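Local coordinates for allantoicase (Saccharomyces cerevisiae, PDB 1O59), which hydrolyses allantoate to (S)-ureidoglycolate and urea, a step of allantoin degradation that lets yeast draw on purines as a secondary nitrogen source, at residues Asn284-Ile289 against Leu339-Asp344; Asp209-Cys214 against Asn232-Gly237; Val276-Phe281 against Lys322-Glu327. All coordinates share one frame; numbering follows the deposited sequence.

Contact 1: Asn284-Ile289 against Leu339-Asp344; sequences NFPQFI and LTIIPD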
loop_
_atom_site.group_PDB
_atom_site.type_symbol
_atom_site.label_atom_id
_atom_site.label_comp_id
_atom_site.label_asym_id
_atom_site.label_seq_id
_atom_site.Cartn_x
_atom_site.Cartn_y
_atom_site.Cartn_z
ATOM N N ASN A 284 -11.705 -19.188 -10.299
ATOM C CA ASN A 284 -12.442 -17.976 -9.877
ATOM C C ASN A 284 -12.038 -16.694 -10.616
ATOM O O ASN A 284 -12.220 -15.603 -10.120
ATOM C CB ASN A 284 -12.303 -17.748 -8.358
ATOM C CG ASN A 284 -10.840 -17.780 -7.858
ATOM O OD1 ASN A 284 -9.911 -18.029 -8.611
ATOM N ND2 ASN A 284 -10.656 -17.535 -6.568
ATOM N N PHE A 285 -11.486 -16.848 -11.810
ATOM C CA PHE A 285 -11.098 -15.732 -12.673
ATOM C C PHE A 285 -12.374 -15.192 -13.232
ATOM O O PHE A 285 -13.356 -15.904 -13.259
ATOM C CB PHE A 285 -10.137 -16.217 -13.815
ATOM C CG PHE A 285 -10.661 -17.373 -14.619
ATOM C CD1 PHE A 285 -10.417 -18.698 -14.217
ATOM C CD2 PHE A 285 -11.357 -17.155 -15.791
ATOM C CE1 PHE A 285 -10.877 -19.770 -14.968
ATOM C CE2 PHE A 285 -11.825 -18.228 -16.563
ATOM C CZ PHE A 285 -11.599 -19.526 -16.151
ATOM N N PRO A 286 -12.422 -13.944 -13.657
ATOM C CA PRO A 286 -13.706 -13.430 -14.171
ATOM C C PRO A 286 -14.071 -14.121 -15.463
ATOM O O PRO A 286 -13.204 -14.682 -16.134
ATOM C CB PRO A 286 -13.449 -11.955 -14.391
ATOM C CG PRO A 286 -12.206 -11.679 -13.620
ATOM C CD PRO A 286 -11.373 -12.917 -13.669
ATOM N N GLN A 287 -15.352 -14.124 -15.788
ATOM C CA GLN A 287 -15.769 -14.691 -17.043
ATOM C C GLN A 287 -15.457 -13.723 -18.175
ATOM O O GLN A 287 -15.074 -14.154 -19.259
ATOM C CB GLN A 287 -17.255 -15.012 -16.994
ATOM C CG GLN A 287 -17.764 -15.628 -18.230
ATOM C CD GLN A 287 -19.177 -16.001 -18.103
ATOM O OE1 GLN A 287 -19.899 -15.447 -17.274
ATOM N NE2 GLN A 287 -19.591 -16.967 -18.896
ATOM N N PHE A 288 -15.631 -12.421 -17.910
ATOM C CA PHE A 288 -15.284 -11.363 -18.856
ATOM C C PHE A 288 -14.735 -10.196 -18.111
ATOM O O PHE A 288 -14.878 -10.120 -16.895
ATOM C CB PHE A 288 -16.508 -10.820 -19.588
ATOM C CG PHE A 288 -17.264 -11.832 -20.385
ATOM C CD1 PHE A 288 -16.811 -12.229 -21.641
ATOM C CD2 PHE A 288 -18.465 -12.346 -19.913
ATOM C CE1 PHE A 288 -17.524 -13.132 -22.403
ATOM C CE2 PHE A 288 -19.184 -13.264 -20.666
ATOM C CZ PHE A 288 -18.702 -13.652 -21.910
ATOM N N ILE A 289 -14.137 -9.261 -18.857
ATOM C CA ILE A 289 -13.717 -7.955 -18.316
ATOM C C ILE A 289 -13.960 -6.831 -19.326
ATOM O O ILE A 289 -14.082 -7.057 -20.514
ATOM C CB ILE A 289 -12.198 -7.939 -17.841
ATOM C CG1 ILE A 289 -11.237 -8.070 -19.021
ATOM C CG2 ILE A 289 -11.901 -9.011 -16.789
ATOM C CD1 ILE A 289 -10.816 -6.770 -19.631
ATOM N N LEU A 339 -11.713 -0.861 -14.123
ATOM C CA LEU A 339 -11.645 -2.255 -14.531
ATOM C C LEU A 339 -12.918 -2.878 -14.012
ATOM O O LEU A 339 -13.259 -2.693 -12.864
ATOM C CB LEU A 339 -10.406 -2.946 -13.931
ATOM C CG LEU A 339 -10.425 -4.489 -13.919
ATOM C CD1 LEU A 339 -10.407 -5.087 -15.351
ATOM C CD2 LEU A 339 -9.244 -5.036 -13.069
ATOM N N THR A 340 -13.625 -3.584 -14.877
ATOM C CA THR A 340 -14.903 -4.168 -14.547
ATOM C C THR A 340 -14.711 -5.641 -14.794
ATOM O O THR A 340 -14.181 -6.030 -15.852
ATOM C CB THR A 340 -16.027 -3.603 -15.439
ATOM O OG1 THR A 340 -16.198 -2.175 -15.239
ATOM C CG2 THR A 340 -17.390 -4.195 -15.064
ATOM N N ILE A 341 -15.062 -6.447 -13.791
ATOM C CA ILE A 341 -14.975 -7.911 -13.889
ATOM C C ILE A 341 -16.395 -8.454 -13.814
ATOM O O ILE A 341 -17.245 -7.901 -13.085
ATOM C CB ILE A 341 -14.040 -8.530 -12.811
ATOM C CG1 ILE A 341 -14.549 -8.323 -11.372
ATOM C CG2 ILE A 341 -12.624 -7.957 -12.937
ATOM C CD1 ILE A 341 -13.614 -8.900 -10.313
ATOM N N ILE A 342 -16.667 -9.483 -14.610
ATOM C CA ILE A 342 -18.029 -9.901 -14.846
ATOM C C ILE A 342 -18.119 -11.397 -14.663
ATOM O O ILE A 342 -17.341 -12.123 -15.261
ATOM C CB ILE A 342 -18.467 -9.515 -16.258
ATOM C CG1 ILE A 342 -18.509 -8.009 -16.401
ATOM C CG2 ILE A 342 -19.835 -10.042 -16.562
ATOM C CD1 ILE A 342 -18.158 -7.557 -17.784
ATOM N N PRO A 343 -19.076 -11.864 -13.859
ATOM C CA PRO A 343 -19.832 -11.059 -12.881
ATOM C C PRO A 343 -19.051 -10.716 -11.581
ATOM O O PRO A 343 -19.450 -9.849 -10.808
ATOM C CB PRO A 343 -21.009 -11.977 -12.553
ATOM C CG PRO A 343 -20.404 -13.369 -12.648
ATOM C CD PRO A 343 -19.351 -13.311 -13.728
ATOM N N ASP A 344 -17.936 -11.408 -11.377
ATOM C CA ASP A 344 -17.112 -11.333 -10.172
ATOM C C ASP A 344 -15.853 -12.168 -10.448
ATOM O O ASP A 344 -15.663 -12.701 -11.565
ATOM C CB ASP A 344 -17.874 -11.890 -8.953
ATOM C CG ASP A 344 -18.580 -13.231 -9.230
ATOM O OD1 ASP A 344 -17.888 -14.227 -9.514
ATOM O OD2 ASP A 344 -19.828 -13.396 -9.122
#
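Ile342 O takes two backbone donors from 284-289: Gln287 N lies 2.9 Å from Ile342 O, nearly in line with its C=O bond, while Phe288 N makes the straighter N-H approach (161°). Phe288 O repays the pairing by accepting from Ile342 N. Two consecutive residues, Gln287 and Phe288, thus face the single residue Ile342, which is a classic beta bulge at the point where strand 288-294 begins and strand 336-342 ends. These are neighbouring antiparallel strands of the five-stranded sheet in the second allantoicase repeat. One step further in, Ile289 pairs with Ile341 without such bonds, and Ile289 CA makes a CA-H...O contact with Thr340 O, 3.2 Å from CA to O. On the Ile289-Ile341 face, the CG2 methyls of the two residues, each anti to its own carbonyl carbon, stand 4.1 Å apart. Pro286 CG packs against Ile341 CB (3.7 Å), the two side chains crossing at a slant. The other face carries Phe288 CB against Ile342 CD1, with Ile342 CG2 at the edge of the ring; Lys315 makes a cation-pi contact with that ring. Further out, Pro343 follows a cis peptide bond as the chain leaves the strand, and Ser251 holds the Asp344 carboxylate.

Contact 2: Asp209-Cys214 against Asn232-Gly237; sequences DLAYVC and NLLLPG
The Tyr212 and Pro236 side chains cross at about a right angle, and the Tyr212 ring turns an edge, not a face, to 232-237: Leu235 C and Pro236 CA lie in its plane, and Tyr212 OH ends 3.3 Å from Pro236 CB. CG stands anti to the backbone N (chi1 -167°), which brings the ring edge alongside the Leu235-Pro236 peptide although the CB itself points away. Leu234 points its CB toward 209-214, and its CD2 methyl comes 3.2 Å from Ala211 O. Val213 N donates to Leu234 O (3.1 Å, 159° at the hydrogen), and Val213 CG1 lies 3.3 Å from the same oxygen. Behind Ala211, an Asx turn within a type I turn, with Ala211 N bonded to Asp209 OD1, shapes the loop after strand 208-209; Asp209 OD1 also accepts from Val352 N of strand 346-354. With an alanine in place of Tyr212, Pro236 CB and CG would probably lose their contacts with the phenol end and a gap would open beside the Leu235-Pro236 peptide. A single hydrogen bond links the two segments; the rest is van der Waals contact, much of it of carbon with carbonyl oxygen, and probably rests on shape.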
loop_
_atom_site.group_PDB
_atom_site.type_symbol
_atom_site.label_atom_id
_atom_site.label_comp_id
_atom_site.label_asym_id
_atom_site.label_seq_id
_atom_site.Cartn_x
_atom_site.Cartn_y
_atom_site.Cartn_z
ATOM N N ASP A 209 4.334 2.204 -17.188
ATOM C CA ASP A 209 3.080 1.696 -16.675
ATOM C C ASP A 209 2.415 2.801 -15.839
ATOM O O ASP A 209 2.752 3.035 -14.676
ATOM C CB ASP A 209 3.287 0.413 -15.855
ATOM C CG ASP A 209 1.983 -0.236 -15.451
ATOM O OD1 ASP A 209 0.903 0.363 -15.658
ATOM O OD2 ASP A 209 1.945 -1.343 -14.893
ATOM N N LEU A 210 1.453 3.463 -16.464
ATOM C CA LEU A 210 0.761 4.576 -15.861
ATOM C C LEU A 210 -0.038 4.132 -14.663
ATOM O O LEU A 210 -0.381 4.954 -13.826
ATOM C CB LEU A 210 -0.178 5.240 -16.880
ATOM C CG LEU A 210 0.537 5.834 -18.096
ATOM C CD1 LEU A 210 -0.450 6.196 -19.171
ATOM C CD2 LEU A 210 1.398 7.041 -17.697
ATOM N N ALA A 211 -0.330 2.838 -14.585
ATOM C CA ALA A 211 -1.104 2.276 -13.482
ATOM C C ALA A 211 -0.260 1.636 -12.380
ATOM O O ALA A 211 -0.798 1.103 -11.403
ATOM C CB ALA A 211 -2.073 1.267 -14.036
ATOM N N TYR A 212 1.057 1.687 -12.513
ATOM C CA TYR A 212 1.941 1.079 -11.513
ATOM C C TYR A 212 2.041 1.933 -10.242
ATOM O O TYR A 212 2.138 3.165 -10.303
ATOM C CB TYR A 212 3.328 0.929 -12.142
ATOM C CG TYR A 212 4.346 0.085 -11.449
ATOM C CD1 TYR A 212 4.003 -1.102 -10.809
ATOM C CD2 TYR A 212 5.698 0.437 -11.512
ATOM C CE1 TYR A 212 4.996 -1.911 -10.234
ATOM C CE2 TYR A 212 6.677 -0.342 -10.942
ATOM C CZ TYR A 212 6.325 -1.524 -10.313
ATOM O OH TYR A 212 7.310 -2.283 -9.728
ATOM N N VAL A 213 2.096 1.269 -9.102
ATOM C CA VAL A 213 2.114 1.954 -7.850
ATOM C C VAL A 213 3.348 2.851 -7.697
ATOM O O VAL A 213 3.248 3.963 -7.130
ATOM C CB VAL A 213 1.951 0.971 -6.625
ATOM C CG1 VAL A 213 3.124 -0.001 -6.473
ATOM C CG2 VAL A 213 1.749 1.781 -5.322
ATOM N N CYS A 214 4.488 2.382 -8.203
ATOM C CA CYS A 214 5.716 3.149 -8.123
ATOM C C CYS A 214 5.740 4.338 -9.057
ATOM O O CYS A 214 6.658 5.142 -8.998
ATOM C CB CYS A 214 6.913 2.293 -8.483
ATOM S SG CYS A 214 7.076 0.819 -7.479
ATOM N N ASN A 232 -3.707 -4.188 -4.558
ATOM C CA ASN A 232 -2.845 -5.234 -5.029
ATOM C C ASN A 232 -2.742 -5.250 -6.545
ATOM O O ASN A 232 -1.831 -5.869 -7.085
ATOM C CB ASN A 232 -3.320 -6.608 -4.533
ATOM C CG ASN A 232 -3.102 -6.806 -3.034
ATOM O OD1 ASN A 232 -2.314 -6.065 -2.418
ATOM N ND2 ASN A 232 -3.792 -7.805 -2.438
ATOM N N LEU A 233 -3.670 -4.597 -7.236
ATOM C CA LEU A 233 -3.678 -4.593 -8.713
ATOM C C LEU A 233 -2.467 -3.906 -9.354
ATOM O O LEU A 233 -2.176 -4.128 -10.516
ATOM C CB LEU A 233 -4.918 -3.875 -9.220
ATOM C CG LEU A 233 -6.244 -4.628 -9.029
ATOM C CD1 LEU A 233 -7.384 -3.677 -9.362
ATOM C CD2 LEU A 233 -6.320 -5.919 -9.885
ATOM N N LEU A 234 -1.807 -3.042 -8.577
ATOM C CA LEU A 234 -0.827 -2.124 -9.076
ATOM C C LEU A 234 0.569 -2.498 -8.585
ATOM O O LEU A 234 1.530 -1.737 -8.749
ATOM C CB LEU A 234 -1.216 -0.715 -8.602
ATOM C CG LEU A 234 -2.706 -0.360 -8.652
ATOM C CD1 LEU A 234 -2.984 0.992 -8.060
ATOM C CD2 LEU A 234 -3.269 -0.386 -10.084
ATOM N N LEU A 235 0.703 -3.678 -7.996
ATOM C CA LEU A 235 1.957 -4.045 -7.348
ATOM C C LEU A 235 3.011 -4.579 -8.325
ATOM O O LEU A 235 2.702 -5.019 -9.407
ATOM C CB LEU A 235 1.700 -5.104 -6.264
ATOM C CG LEU A 235 0.842 -4.643 -5.084
ATOM C CD1 LEU A 235 0.664 -5.817 -4.142
ATOM C CD2 LEU A 235 1.483 -3.461 -4.364
ATOM N N PRO A 236 4.254 -4.607 -7.900
ATOM C CA PRO A 236 5.273 -5.260 -8.698
ATOM C C PRO A 236 5.028 -6.771 -8.747
ATOM O O PRO A 236 4.437 -7.346 -7.802
ATOM C CB PRO A 236 6.603 -4.959 -7.961
ATOM C CG PRO A 236 6.283 -4.010 -6.837
ATOM C CD PRO A 236 4.777 -4.089 -6.624
ATOM N N GLY A 237 5.503 -7.394 -9.833
ATOM C CA GLY A 237 5.469 -8.825 -9.977
ATOM C C GLY A 237 4.103 -9.373 -10.278
ATOM O O GLY A 237 3.106 -8.656 -10.362
#

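Contact 3: Val276-Phe281 against Lys322-Glu327; sequences VDTAHF and KEHVYE
Val276 O is gripped twice by His324, whose backbone N (2.7 Å) and ring ND1 (2.9 Å) reach Val276 O from opposite faces of its carbonyl plane. The oxygen lies in the plane of the imidazole, at its edge; CG anti to the carbonyl carbon (chi1 -54°) folds the ring back to this neighbour. His324 NE2 is bonded to Gly319 N, which fixes the ring at its far side as well. Thr278 closes the packed part: Lys322 N gives Thr278 OG1 an almost straight bond of 3.0 Å, and Thr278 N donates to Lys322 O from above the carbonyl plane. Thr278 OG1 is also bonded to Gly319 O.

Val276 N to His324 O (2.9 Å) and His324 N to Val276 O form the hydrogen-bonded pair of the antiparallel ladder between the end of strand 270-277 and the start of strand 323-331; Thr278 N to Lys322 O extends it. A type II turn, Thr278 to Phe281, then leads 276-281 away. On the Val276-His324 face, Val276 CG2 meets the edge of the Tyr326 ring, 4.0 Å from CE2.

The Asp277-Glu323 face is looser. Asp277 OD2 and Glu323 OE1 stand 4.3 Å apart; a water donating to both and the salt bridge of Arg238 to Asp277 OD1 probably ease the repulsion. Asp277 OD1 also accepts from Ala279 N in an Asx turn. Exposed Glu323 packs on Asp277 mainly through CG, 3.6 Å from Asp277 OD2.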
loop_
_atom_site.group_PDB
_atom_site.type_symbol
_atom_site.label_atom_id
_atom_site.label_comp_id
_atom_site.label_asym_id
_atom_site.label_seq_id
_atom_site.Cartn_x
_atom_site.Cartn_y
_atom_site.Cartn_z
ATOM N N VAL A 276 -4.381 -7.294 -18.346
ATOM C CA VAL A 276 -5.153 -7.788 -17.219
ATOM C C VAL A 276 -4.673 -9.211 -16.918
ATOM O O VAL A 276 -4.746 -10.115 -17.766
ATOM C CB VAL A 276 -6.640 -7.728 -17.534
ATOM C CG1 VAL A 276 -7.466 -8.231 -16.394
ATOM C CG2 VAL A 276 -7.032 -6.326 -17.829
ATOM N N ASP A 277 -4.159 -9.374 -15.700
ATOM C CA ASP A 277 -3.480 -10.585 -15.274
ATOM C C ASP A 277 -4.265 -11.323 -14.207
ATOM O O ASP A 277 -4.506 -10.791 -13.116
ATOM C CB ASP A 277 -2.119 -10.194 -14.718
ATOM C CG ASP A 277 -1.203 -11.368 -14.499
ATOM O OD1 ASP A 277 -1.570 -12.567 -14.712
ATOM O OD2 ASP A 277 -0.036 -11.144 -14.152
ATOM N N THR A 278 -4.667 -12.548 -14.529
ATOM C CA THR A 278 -5.398 -13.421 -13.596
ATOM C C THR A 278 -4.511 -14.499 -12.964
ATOM O O THR A 278 -4.999 -15.532 -12.553
ATOM C CB THR A 278 -6.557 -14.089 -14.338
ATOM O OG1 THR A 278 -6.072 -14.734 -15.524
ATOM C CG2 THR A 278 -7.562 -13.029 -14.839
ATOM N N ALA A 279 -3.204 -14.249 -12.914
ATOM C CA ALA A 279 -2.237 -15.133 -12.249
ATOM C C ALA A 279 -2.813 -15.709 -10.957
ATOM O O ALA A 279 -3.349 -14.971 -10.125
ATOM C CB ALA A 279 -0.911 -14.394 -11.961
ATOM N N HIS A 280 -2.716 -17.030 -10.835
ATOM C CA HIS A 280 -3.206 -17.803 -9.668
ATOM C C HIS A 280 -4.701 -17.922 -9.482
ATOM O O HIS A 280 -5.119 -18.810 -8.742
ATOM C CB HIS A 280 -2.548 -17.393 -8.346
ATOM C CG HIS A 280 -1.067 -17.260 -8.458
ATOM N ND1 HIS A 280 -0.253 -18.326 -8.767
ATOM C CD2 HIS A 280 -0.261 -16.176 -8.391
ATOM C CE1 HIS A 280 1.002 -17.909 -8.841
ATOM N NE2 HIS A 280 1.025 -16.609 -8.600
ATOM N N PHE A 281 -5.497 -17.126 -10.184
ATOM C CA PHE A 281 -6.954 -17.314 -10.153
ATOM C C PHE A 281 -7.398 -18.328 -11.201
ATOM O O PHE A 281 -7.486 -18.040 -12.394
ATOM C CB PHE A 281 -7.672 -15.989 -10.308
ATOM C CG PHE A 281 -7.340 -15.032 -9.221
ATOM C CD1 PHE A 281 -7.958 -15.141 -7.980
ATOM C CD2 PHE A 281 -6.338 -14.061 -9.399
ATOM C CE1 PHE A 281 -7.630 -14.269 -6.939
ATOM C CE2 PHE A 281 -6.013 -13.164 -8.357
ATOM C CZ PHE A 281 -6.652 -13.269 -7.133
ATOM N N LYS A 322 -3.537 -15.967 -16.404
ATOM C CA LYS A 322 -2.808 -15.455 -17.561
ATOM C C LYS A 322 -2.841 -13.939 -17.674
ATOM O O LYS A 322 -3.751 -13.273 -17.165
ATOM C CB LYS A 322 -3.296 -16.091 -18.868
ATOM C CG LYS A 322 -4.640 -15.624 -19.360
ATOM C CD LYS A 322 -4.967 -16.092 -20.806
ATOM C CE LYS A 322 -4.173 -15.285 -21.874
ATOM N NZ LYS A 322 -4.797 -15.228 -23.271
ATOM N N GLU A 323 -1.804 -13.433 -18.343
ATOM C CA GLU A 323 -1.727 -12.065 -18.745
ATOM C C GLU A 323 -2.466 -11.909 -20.065
ATOM O O GLU A 323 -2.046 -12.445 -21.104
ATOM C CB GLU A 323 -0.279 -11.643 -18.906
ATOM C CG GLU A 323 0.572 -11.732 -17.647
ATOM C CD GLU A 323 1.946 -11.092 -17.863
ATOM O OE1 GLU A 323 2.032 -9.846 -17.743
ATOM O OE2 GLU A 323 2.935 -11.824 -18.187
ATOM N N HIS A 324 -3.592 -11.202 -20.005
ATOM C CA HIS A 324 -4.365 -10.819 -21.196
ATOM C C HIS A 324 -3.895 -9.448 -21.657
ATOM O O HIS A 324 -3.923 -8.506 -20.892
ATOM C CB HIS A 324 -5.859 -10.756 -20.878
ATOM C CG HIS A 324 -6.408 -12.010 -20.274
ATOM N ND1 HIS A 324 -6.290 -12.300 -18.933
ATOM C CD2 HIS A 324 -7.103 -13.031 -20.825
ATOM C CE1 HIS A 324 -6.887 -13.452 -18.689
ATOM N NE2 HIS A 324 -7.384 -13.921 -19.821
ATOM N N VAL A 325 -3.475 -9.360 -22.905
ATOM C CA VAL A 325 -2.846 -8.165 -23.450
ATOM C C VAL A 325 -3.745 -7.537 -24.526
ATOM O O VAL A 325 -3.964 -8.119 -25.587
ATOM C CB VAL A 325 -1.453 -8.506 -24.093
ATOM C CG1 VAL A 325 -0.826 -7.253 -24.752
ATOM C CG2 VAL A 325 -0.521 -9.141 -23.053
ATOM N N TYR A 326 -4.242 -6.337 -24.234
ATOM C CA TYR A 326 -5.082 -5.585 -25.154
ATOM C C TYR A 326 -4.258 -4.456 -25.751
ATOM O O TYR A 326 -3.840 -3.542 -25.055
ATOM C CB TYR A 326 -6.323 -5.067 -24.426
ATOM C CG TYR A 326 -7.024 -6.185 -23.710
ATOM C CD1 TYR A 326 -7.701 -7.175 -24.410
ATOM C CD2 TYR A 326 -6.930 -6.310 -22.341
ATOM C CE1 TYR A 326 -8.320 -8.225 -23.742
ATOM C CE2 TYR A 326 -7.529 -7.357 -21.657
ATOM C CZ TYR A 326 -8.232 -8.306 -22.343
ATOM O OH TYR A 326 -8.838 -9.317 -21.621
ATOM N N GLU A 327 -3.998 -4.542 -27.044
ATOM C CA GLU A 327 -3.297 -3.460 -27.722
ATOM C C GLU A 327 -4.306 -2.404 -28.123
ATOM O O GLU A 327 -5.287 -2.692 -28.776
ATOM C CB GLU A 327 -2.424 -3.979 -28.864
ATOM C CG GLU A 327 -1.031 -4.354 -28.319
ATOM C CD GLU A 327 -0.357 -5.538 -29.012
ATOM O OE1 GLU A 327 -0.586 -5.722 -30.239
ATOM O OE2 GLU A 327 0.430 -6.267 -28.330
HETATM O O HOH W 1 1.916 -8.771 -14.646
#

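Overall arrangement
All three contacts lie in the C-terminal half of the chain. Contact 2 comes first and closes before the others open; contacts 1 and 3 interlock along the sequence, since strand 270-277 is followed by 288-294 and strand 323-331 by 336-342. Contact 3 belongs to the six-stranded antiparallel sheet and contact 1 to the five-stranded one. Their centres are 12 Å apart, and they touch where Ile289 CG1 packs on Tyr326 OH (3.8 Å) and Pro286 on Thr278, tying together the two packed sheets of the second repeat. Contact 2, centred about 19 Å from contact 1 and 14 Å from contact 3, lies nearer the molecule's centre and joins loops that also touch Leu42, from near the start of the chain.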